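Local coordinates for StAR-related lipid transfer protein 13 (Homo sapiens, PDB 2PSO) that acts as a GTPase-activating protein for RhoA, and perhaps for Cdc42, and carries a lipid-binding START domain, the part in this chain, at residues A[79-84]-A[188-193]; A[171-176]-A[194-199]. All coordinates share one frame; numbering follows the deposited sequence.

Contact 1: residues A[79-84]-A[188-193]; sequences ASVEVE and SRLTHI
Strands 79-83 and 188-193 run antiparallel, their axes 4.7 Å apart at 155°, and the three hydrogen-bonded pairs Ala79-His192, Val81-Leu190 and Val83-Ser188 each exchange two backbone bonds. Between them lie the non-hydrogen-bonded pairs Ser80-Thr191 and Glu82-Arg189, whose side chains share one face of the sheet. There the two hydroxyls meet, Ser80 OG lying 2.9 Å from Thr191 OG1 in a hydrogen bond that either could donate. Arg189 leaves its backbone with CG anti to N (174°), then bends at chi2 and chi3, which folds its guanidinium back across strand 79-83. One face of that group rests over Ser80 CB and Val81 N, with NH2 3.3 Å from Ser80 CB. Glu82 OE1 lies 5.9 Å from Arg189 NE, not in contact. A leucine here, having no charge or flat group, would probably leave Ser80 CB and the Val81 backbone uncovered and Glu82 without its nearby opposite charge. Val81, Val83 and Leu190 make the apolar part of the opposite face, which also holds Ser188 and His192. Leu190 CB packs 3.9 Å from Val81 CG2, the two side chains running alongside each other in the same direction, while Val83 CG1 reaches the same CB at an oblique angle. Helix 209-223 lies over Val81 and Leu190, Val218 touching both, and Val90 of helix 87-96 meets Val83 and Ser188. Strand 169-182 flanks strand 188-196 along its other edge, within the curved START-domain sheet.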
ATOM      1  N   ALA A  79      -2.246  -3.027   6.038  1.00 28.75           N
ATOM      2  CA  ALA A  79      -3.565  -2.493   6.405  1.00 29.92           C
ATOM      3  C   ALA A  79      -4.733  -3.333   5.882  1.00 34.06           C
ATOM      4  O   ALA A  79      -4.623  -3.965   4.830  1.00 37.33           O
ATOM      5  CB  ALA A  79      -3.707  -1.070   5.954  1.00 26.03           C
ATOM      6  N   SER A  80      -5.846  -3.334   6.624  1.00 35.31           N
ATOM      7  CA  SER A  80      -7.054  -4.101   6.273  1.00 33.33           C
ATOM      8  C   SER A  80      -8.378  -3.349   6.359  1.00 34.96           C
ATOM      9  O   SER A  80      -8.483  -2.327   7.040  1.00 33.96           O
ATOM     10  CB  SER A  80      -7.176  -5.298   7.172  1.00 31.46           C
ATOM     11  OG  SER A  80      -6.371  -6.316   6.665  1.00 36.51           O
ATOM     12  N   VAL A  81      -9.383  -3.874   5.655  1.00 33.93           N
ATOM     13  CA  VAL A  81     -10.770  -3.460   5.803  1.00 32.07           C
ATOM     14  C   VAL A  81     -11.655  -4.582   5.336  1.00 32.90           C
ATOM     15  O   VAL A  81     -11.210  -5.491   4.628  1.00 32.82           O
ATOM     16  CB  VAL A  81     -11.143  -2.288   4.908  1.00 33.59           C
ATOM     17  CG1 VAL A  81     -10.867  -0.947   5.573  1.00 32.57           C
ATOM     18  CG2 VAL A  81     -10.464  -2.421   3.589  1.00 36.49           C
ATOM     19  N   GLU A  82     -12.918  -4.514   5.745  1.00 35.68           N
ATOM     20  CA  GLU A  82     -13.955  -5.355   5.185  1.00 37.25           C
ATOM     21  C   GLU A  82     -14.682  -4.495   4.146  1.00 36.40           C
ATOM     22  O   GLU A  82     -15.100  -3.373   4.439  1.00 35.19           O
ATOM     23  CB  GLU A  82     -14.900  -5.854   6.281  1.00 37.08           C
ATOM     24  CG  GLU A  82     -15.873  -6.943   5.805  1.00 43.33           C
ATOM     25  CD  GLU A  82     -16.925  -7.356   6.849  1.00 44.44           C
ATOM     26  OE1 GLU A  82     -16.539  -7.842   7.937  1.00 46.99           O
ATOM     27  OE2 GLU A  82     -18.144  -7.212   6.568  1.00 47.62           O
ATOM     28  N   VAL A  83     -14.801  -4.981   2.916  1.00 37.37           N
ATOM     29  CA  VAL A  83     -15.494  -4.182   1.907  1.00 39.57           C
ATOM     30  C   VAL A  83     -16.717  -4.890   1.357  1.00 40.67           C
ATOM     31  O   VAL A  83     -16.681  -6.099   1.110  1.00 40.03           O
ATOM     32  CB  VAL A  83     -14.551  -3.691   0.778  1.00 39.55           C
ATOM     33  CG1 VAL A  83     -13.382  -4.608   0.635  1.00 40.61           C
ATOM     34  CG2 VAL A  83     -15.298  -3.554  -0.541  1.00 39.68           C
ATOM     35  N   GLU A  84     -17.798  -4.117   1.200  1.00 43.59           N
ATOM     36  CA  GLU A  84     -19.106  -4.609   0.726  1.00 45.67           C
ATOM     37  C   GLU A  84     -19.169  -4.886  -0.780  1.00 41.89           C
ATOM     38  O   GLU A  84     -19.954  -4.262  -1.491  1.00 44.13           O
ATOM     39  CB  GLU A  84     -20.209  -3.598   1.076  1.00 50.74           C
ATOM     40  CG  GLU A  84     -20.406  -3.347   2.578  1.00 56.84           C
ATOM     41  CD  GLU A  84     -20.841  -4.595   3.332  1.00 59.63           C
ATOM     42  OE1 GLU A  84     -21.947  -5.108   3.039  1.00 58.62           O
ATOM     43  OE2 GLU A  84     -20.070  -5.054   4.216  1.00 62.31           O
ATOM     44  N   SER A 188     -15.839  -8.788   1.005  1.00 38.88           N
ATOM     45  CA  SER A 188     -14.436  -9.160   0.973  1.00 35.21           C
ATOM     46  C   SER A 188     -13.645  -8.556   2.100  1.00 32.85           C
ATOM     47  O   SER A 188     -13.942  -7.444   2.562  1.00 32.69           O
ATOM     48  CB  SER A 188     -13.808  -8.708  -0.331  1.00 34.76           C
ATOM     49  OG  SER A 188     -14.496  -9.281  -1.411  1.00 37.56           O
ATOM     50  N   ARG A 189     -12.624  -9.292   2.523  1.00 29.47           N
ATOM     51  CA  ARG A 189     -11.569  -8.755   3.367  1.00 28.98           C
ATOM     52  C   ARG A 189     -10.473  -8.266   2.403  1.00 24.09           C
ATOM     53  O   ARG A 189      -9.909  -9.052   1.650  1.00 24.63           O
ATOM     54  CB  ARG A 189     -11.052  -9.860   4.308  1.00 32.50           C
ATOM     55  CG  ARG A 189      -9.829  -9.522   5.172  1.00 38.78           C
ATOM     56  CD  ARG A 189     -10.119  -9.549   6.677  1.00 42.41           C
ATOM     57  NE  ARG A 189     -10.663  -8.284   7.191  1.00 47.14           N
ATOM     58  CZ  ARG A 189     -10.044  -7.491   8.071  1.00 49.21           C
ATOM     59  NH1 ARG A 189     -10.627  -6.362   8.486  1.00 46.86           N
ATOM     60  NH2 ARG A 189      -8.842  -7.832   8.546  1.00 50.41           N
ATOM     61  N   LEU A 190     -10.199  -6.970   2.402  1.00 18.38           N
ATOM     62  CA  LEU A 190      -9.125  -6.438   1.581  1.00 18.13           C
ATOM     63  C   LEU A 190      -7.869  -6.205   2.404  1.00 18.51           C
ATOM     64  O   LEU A 190      -7.920  -5.537   3.424  1.00 24.26           O
ATOM     65  CB  LEU A 190      -9.565  -5.114   0.970  1.00 18.96           C
ATOM     66  CG  LEU A 190      -8.506  -4.266   0.236  1.00 17.28           C
ATOM     67  CD1 LEU A 190      -7.871  -5.011  -0.859  1.00 13.32           C
ATOM     68  CD2 LEU A 190      -9.165  -3.024  -0.311  1.00 16.77           C
ATOM     69  N   THR A 191      -6.736  -6.730   1.972  1.00 17.07           N
ATOM     70  CA  THR A 191      -5.500  -6.506   2.714  1.00 14.52           C
ATOM     71  C   THR A 191      -4.393  -6.007   1.807  1.00 17.00           C
ATOM     72  O   THR A 191      -4.014  -6.679   0.844  1.00 19.81           O
ATOM     73  CB  THR A 191      -5.029  -7.781   3.406  1.00 15.67           C
ATOM     74  OG1 THR A 191      -5.947  -8.124   4.448  1.00 18.19           O
ATOM     75  CG2 THR A 191      -3.646  -7.603   4.004  1.00 16.07           C
ATOM     76  N   HIS A 192      -3.875  -4.821   2.103  1.00 16.92           N
ATOM     77  CA  HIS A 192      -2.709  -4.316   1.402  1.00 18.08           C
ATOM     78  C   HIS A 192      -1.396  -4.368   2.228  1.00 22.78           C
ATOM     79  O   HIS A 192      -1.197  -3.571   3.158  1.00 25.74           O
ATOM     80  CB  HIS A 192      -2.973  -2.899   0.945  1.00 12.75           C
ATOM     81  CG  HIS A 192      -1.942  -2.382   0.007  1.00 11.51           C
ATOM     82  ND1 HIS A 192      -1.676  -1.034  -0.139  1.00 11.94           N
ATOM     83  CD2 HIS A 192      -1.104  -3.027  -0.838  1.00 12.34           C
ATOM     84  CE1 HIS A 192      -0.711  -0.871  -1.031  1.00 10.96           C
ATOM     85  NE2 HIS A 192      -0.352  -2.065  -1.477  1.00 14.48           N
ATOM     86  N   ILE A 193      -0.506  -5.296   1.885  1.00 23.03           N
ATOM     87  CA  ILE A 193       0.842  -5.282   2.428  1.00 24.66           C
ATOM     88  C   ILE A 193       1.834  -4.563   1.525  1.00 24.72           C
ATOM     89  O   ILE A 193       2.193  -5.086   0.481  1.00 27.64           O
ATOM     90  CB  ILE A 193       1.400  -6.698   2.599  1.00 26.49           C
ATOM     91  CG1 ILE A 193       0.514  -7.511   3.537  1.00 26.32           C
ATOM     92  CG2 ILE A 193       2.852  -6.636   3.129  1.00 26.63           C
ATOM     93  CD1 ILE A 193       0.664  -8.994   3.345  1.00 26.57           C
TER

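Contact 2: residues A[171-176]-A[194-199]; sequences AVVMDS and CRIDLK
Met174 CE sits over one face of the Arg195 guanidinium, 3.3 Å above its plane and displaced toward the rim, while the group's nitrogens bond outside the two segments: NH1 in a salt bridge to Asp70, NH2 to the backbone oxygen of Leu74. The Arg195 chain is extended from CG to NE, and the methionine crosses it with its methyl end turned in by a bend at chi3 (41°), bringing CE within 3.6 Å of Arg195 CD. A classic beta bulge sets two residues, Met174 and Asp175, opposite the single Arg195. Arg195 O accepts from Met174 N at 3.0 Å and from Asp175 N at 3.2 Å, the second donor tilted 17° from the carbonyl plane. In return, Arg195 N donates to Asp175 O. Beyond the bulge, Asp197 N bonds to Val172 O at 2.9 Å, whereas the reverse bond from Val172 N is weak. Val173 and Ile196 run alongside each other and meet through their CG2 methyls, 4.2 Å apart, with Ala171 and Leu198 beside them; Ala171 CB touches Ile196 CG2 and Leu198 CD1. Phe210 of helix 209-223 packs on Ile196 and Leu198. The chemistry is thus divided: in the backbone two amides share one carbonyl, Val173 and Ile196 touch through methyls, and the S-methyl of Met174 lies over a cation whose charge is probably balanced in part by Asp70.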
ATOM      1  N   ALA A 171       8.979   7.283  -6.871  1.00 35.68           N
ATOM      2  CA  ALA A 171       9.065   6.461  -5.682  1.00 34.36           C
ATOM      3  C   ALA A 171       9.677   5.101  -6.037  1.00 34.69           C
ATOM      4  O   ALA A 171      10.154   4.891  -7.146  1.00 32.12           O
ATOM      5  CB  ALA A 171       7.705   6.291  -5.045  1.00 35.35           C
ATOM      6  N   VAL A 172       9.699   4.193  -5.068  1.00 35.70           N
ATOM      7  CA  VAL A 172      10.178   2.838  -5.287  1.00 34.71           C
ATOM      8  C   VAL A 172       9.239   1.900  -4.523  1.00 34.48           C
ATOM      9  O   VAL A 172       9.377   1.698  -3.307  1.00 34.94           O
ATOM     10  CB  VAL A 172      11.641   2.635  -4.811  1.00 35.16           C
ATOM     11  CG1 VAL A 172      12.084   1.176  -5.009  1.00 36.11           C
ATOM     12  CG2 VAL A 172      12.605   3.568  -5.543  1.00 35.71           C
ATOM     13  N   VAL A 173       8.251   1.369  -5.233  1.00 30.36           N
ATOM     14  CA  VAL A 173       7.397   0.365  -4.667  1.00 25.81           C
ATOM     15  C   VAL A 173       8.292  -0.864  -4.555  1.00 27.96           C
ATOM     16  O   VAL A 173       8.599  -1.496  -5.548  1.00 25.19           O
ATOM     17  CB  VAL A 173       6.146   0.132  -5.561  1.00 22.64           C
ATOM     18  CG1 VAL A 173       5.378  -1.124  -5.150  1.00 19.38           C
ATOM     19  CG2 VAL A 173       5.235   1.326  -5.495  1.00 14.66           C
ATOM     20  N   MET A 174       8.766  -1.151  -3.342  1.00 31.60           N
ATOM     21  CA  MET A 174       9.664  -2.283  -3.108  1.00 32.96           C
ATOM     22  C   MET A 174       8.817  -3.532  -2.972  1.00 31.20           C
ATOM     23  O   MET A 174       9.108  -4.578  -3.569  1.00 27.04           O
ATOM     24  CB  MET A 174      10.491  -2.069  -1.840  1.00 34.46           C
ATOM     25  CG  MET A 174      11.239  -0.720  -1.776  1.00 37.71           C
ATOM     26  SD  MET A 174      12.043  -0.345  -0.168  1.00 38.00           S
ATOM     27  CE  MET A 174      12.720  -1.950   0.270  1.00 36.00           C
ATOM     28  N   ASP A 175       7.758  -3.392  -2.184  1.00 32.16           N
ATOM     29  CA  ASP A 175       6.708  -4.392  -2.061  1.00 33.15           C
ATOM     30  C   ASP A 175       5.365  -3.699  -2.146  1.00 33.02           C
ATOM     31  O   ASP A 175       5.186  -2.595  -1.616  1.00 34.79           O
ATOM     32  CB  ASP A 175       6.782  -5.092  -0.714  1.00 36.17           C
ATOM     33  CG  ASP A 175       7.603  -6.344  -0.754  1.00 38.58           C
ATOM     34  OD1 ASP A 175       8.454  -6.465  -1.654  1.00 38.50           O
ATOM     35  OD2 ASP A 175       7.393  -7.216   0.119  1.00 41.78           O
ATOM     36  N   SER A 176       4.428  -4.340  -2.832  1.00 29.57           N
ATOM     37  CA  SER A 176       3.037  -3.924  -2.802  1.00 22.43           C
ATOM     38  C   SER A 176       2.219  -5.091  -3.234  1.00 21.47           C
ATOM     39  O   SER A 176       2.392  -5.608  -4.360  1.00 21.13           O
ATOM     40  CB  SER A 176       2.768  -2.787  -3.760  1.00 22.35           C
ATOM     41  OG  SER A 176       1.426  -2.341  -3.611  1.00 22.42           O
ATOM     42  N   CYS A 194       2.325  -3.400   1.931  1.00 24.35           N
ATOM     43  CA  CYS A 194       3.344  -2.753   1.126  1.00 25.59           C
ATOM     44  C   CYS A 194       4.506  -2.067   1.873  1.00 28.84           C
ATOM     45  O   CYS A 194       4.530  -1.966   3.095  1.00 25.99           O
ATOM     46  CB  CYS A 194       2.696  -1.742   0.228  1.00 25.53           C
ATOM     47  SG  CYS A 194       2.318  -0.284   1.155  1.00 27.74           S
ATOM     48  N   ARG A 195       5.454  -1.575   1.079  1.00 32.22           N
ATOM     49  CA  ARG A 195       6.725  -1.059   1.528  1.00 31.84           C
ATOM     50  C   ARG A 195       7.215  -0.171   0.403  1.00 33.81           C
ATOM     51  O   ARG A 195       7.756  -0.646  -0.591  1.00 34.13           O
ATOM     52  CB  ARG A 195       7.716  -2.210   1.716  1.00 32.64           C
ATOM     53  CG  ARG A 195       9.059  -1.807   2.358  1.00 33.66           C
ATOM     54  CD  ARG A 195      10.060  -2.978   2.487  1.00 31.91           C
ATOM     55  NE  ARG A 195      11.090  -2.676   3.478  1.00 33.38           N
ATOM     56  CZ  ARG A 195      12.212  -3.366   3.703  1.00 33.75           C
ATOM     57  NH1 ARG A 195      12.520  -4.450   3.005  1.00 32.00           N
ATOM     58  NH2 ARG A 195      13.031  -2.960   4.664  1.00 34.07           N
ATOM     59  N   ILE A 196       7.002   1.125   0.544  1.00 36.17           N
ATOM     60  CA  ILE A 196       7.387   2.057  -0.493  1.00 39.62           C
ATOM     61  C   ILE A 196       8.500   2.964   0.021  1.00 45.76           C
ATOM     62  O   ILE A 196       8.553   3.280   1.213  1.00 48.50           O
ATOM     63  CB  ILE A 196       6.186   2.899  -0.929  1.00 38.34           C
ATOM     64  CG1 ILE A 196       4.964   1.990  -1.101  1.00 39.87           C
ATOM     65  CG2 ILE A 196       6.478   3.638  -2.218  1.00 37.84           C
ATOM     66  CD1 ILE A 196       3.723   2.695  -1.609  1.00 40.15           C
ATOM     67  N   ASP A 197       9.399   3.356  -0.877  1.00 47.94           N
ATOM     68  CA  ASP A 197      10.437   4.317  -0.589  1.00 48.87           C
ATOM     69  C   ASP A 197      10.146   5.573  -1.408  1.00 51.41           C
ATOM     70  O   ASP A 197      10.645   5.717  -2.524  1.00 51.40           O
ATOM     71  CB  ASP A 197      11.788   3.711  -0.982  1.00 52.10           C
ATOM     72  CG  ASP A 197      12.978   4.637  -0.703  1.00 54.03           C
ATOM     73  OD1 ASP A 197      12.783   5.846  -0.465  1.00 54.17           O
ATOM     74  OD2 ASP A 197      14.131   4.145  -0.744  1.00 55.92           O
ATOM     75  N   LEU A 198       9.322   6.476  -0.870  1.00 54.98           N
ATOM     76  CA  LEU A 198       9.192   7.809  -1.453  1.00 57.86           C
ATOM     77  C   LEU A 198      10.545   8.404  -1.179  1.00 62.83           C
ATOM     78  O   LEU A 198      11.091   8.204  -0.094  1.00 65.92           O
ATOM     79  CB  LEU A 198       8.135   8.656  -0.751  1.00 57.75           C
ATOM     80  CG  LEU A 198       6.744   8.156  -0.334  1.00 60.23           C
ATOM     81  CD1 LEU A 198       6.043   7.321  -1.424  1.00 60.43           C
ATOM     82  CD2 LEU A 198       6.792   7.398   0.997  1.00 60.76           C
ATOM     83  N   LYS A 199      11.114   9.125  -2.131  1.00 66.86           N
ATOM     84  CA  LYS A 199      12.492   9.569  -1.934  1.00 71.06           C
ATOM     85  C   LYS A 199      12.662  10.985  -1.340  1.00 73.67           C
ATOM     86  O   LYS A 199      12.738  11.968  -2.079  1.00 75.18           O
ATOM     87  CB  LYS A 199      13.307   9.379  -3.218  1.00 70.73           C
ATOM     88  CG  LYS A 199      13.502   7.912  -3.571  1.00 71.00           C
ATOM     89  CD  LYS A 199      14.760   7.693  -4.387  1.00 71.65           C
ATOM     90  CE  LYS A 199      15.112   6.213  -4.461  1.00 71.86           C
ATOM     91  NZ  LYS A 199      16.280   5.953  -5.351  1.00 71.28           N
TER

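In the fold
Strand 188-196 serves both contacts, pairing with strand 76-83 in contact 1 and with strand 169-182, its hairpin partner, in contact 2. The two centres are about 19 Å apart, yet the contacts touch where His192 NE2 of contact 1 lies 2.8 Å from Ser176 OG of contact 2, probably a hydrogen bond. Contact 1 is mostly buried and keeps an unbroken antiparallel register; contact 2 is only partly buried, and its register slips by one residue. Both have an arginine lying against the partner segment: Arg189 sets a face over Ser80, while Arg195, beneath a methionine methyl, forms a salt bridge with Asp70. Helix 209-223 meets both contacts, packing against apolar side chains in each.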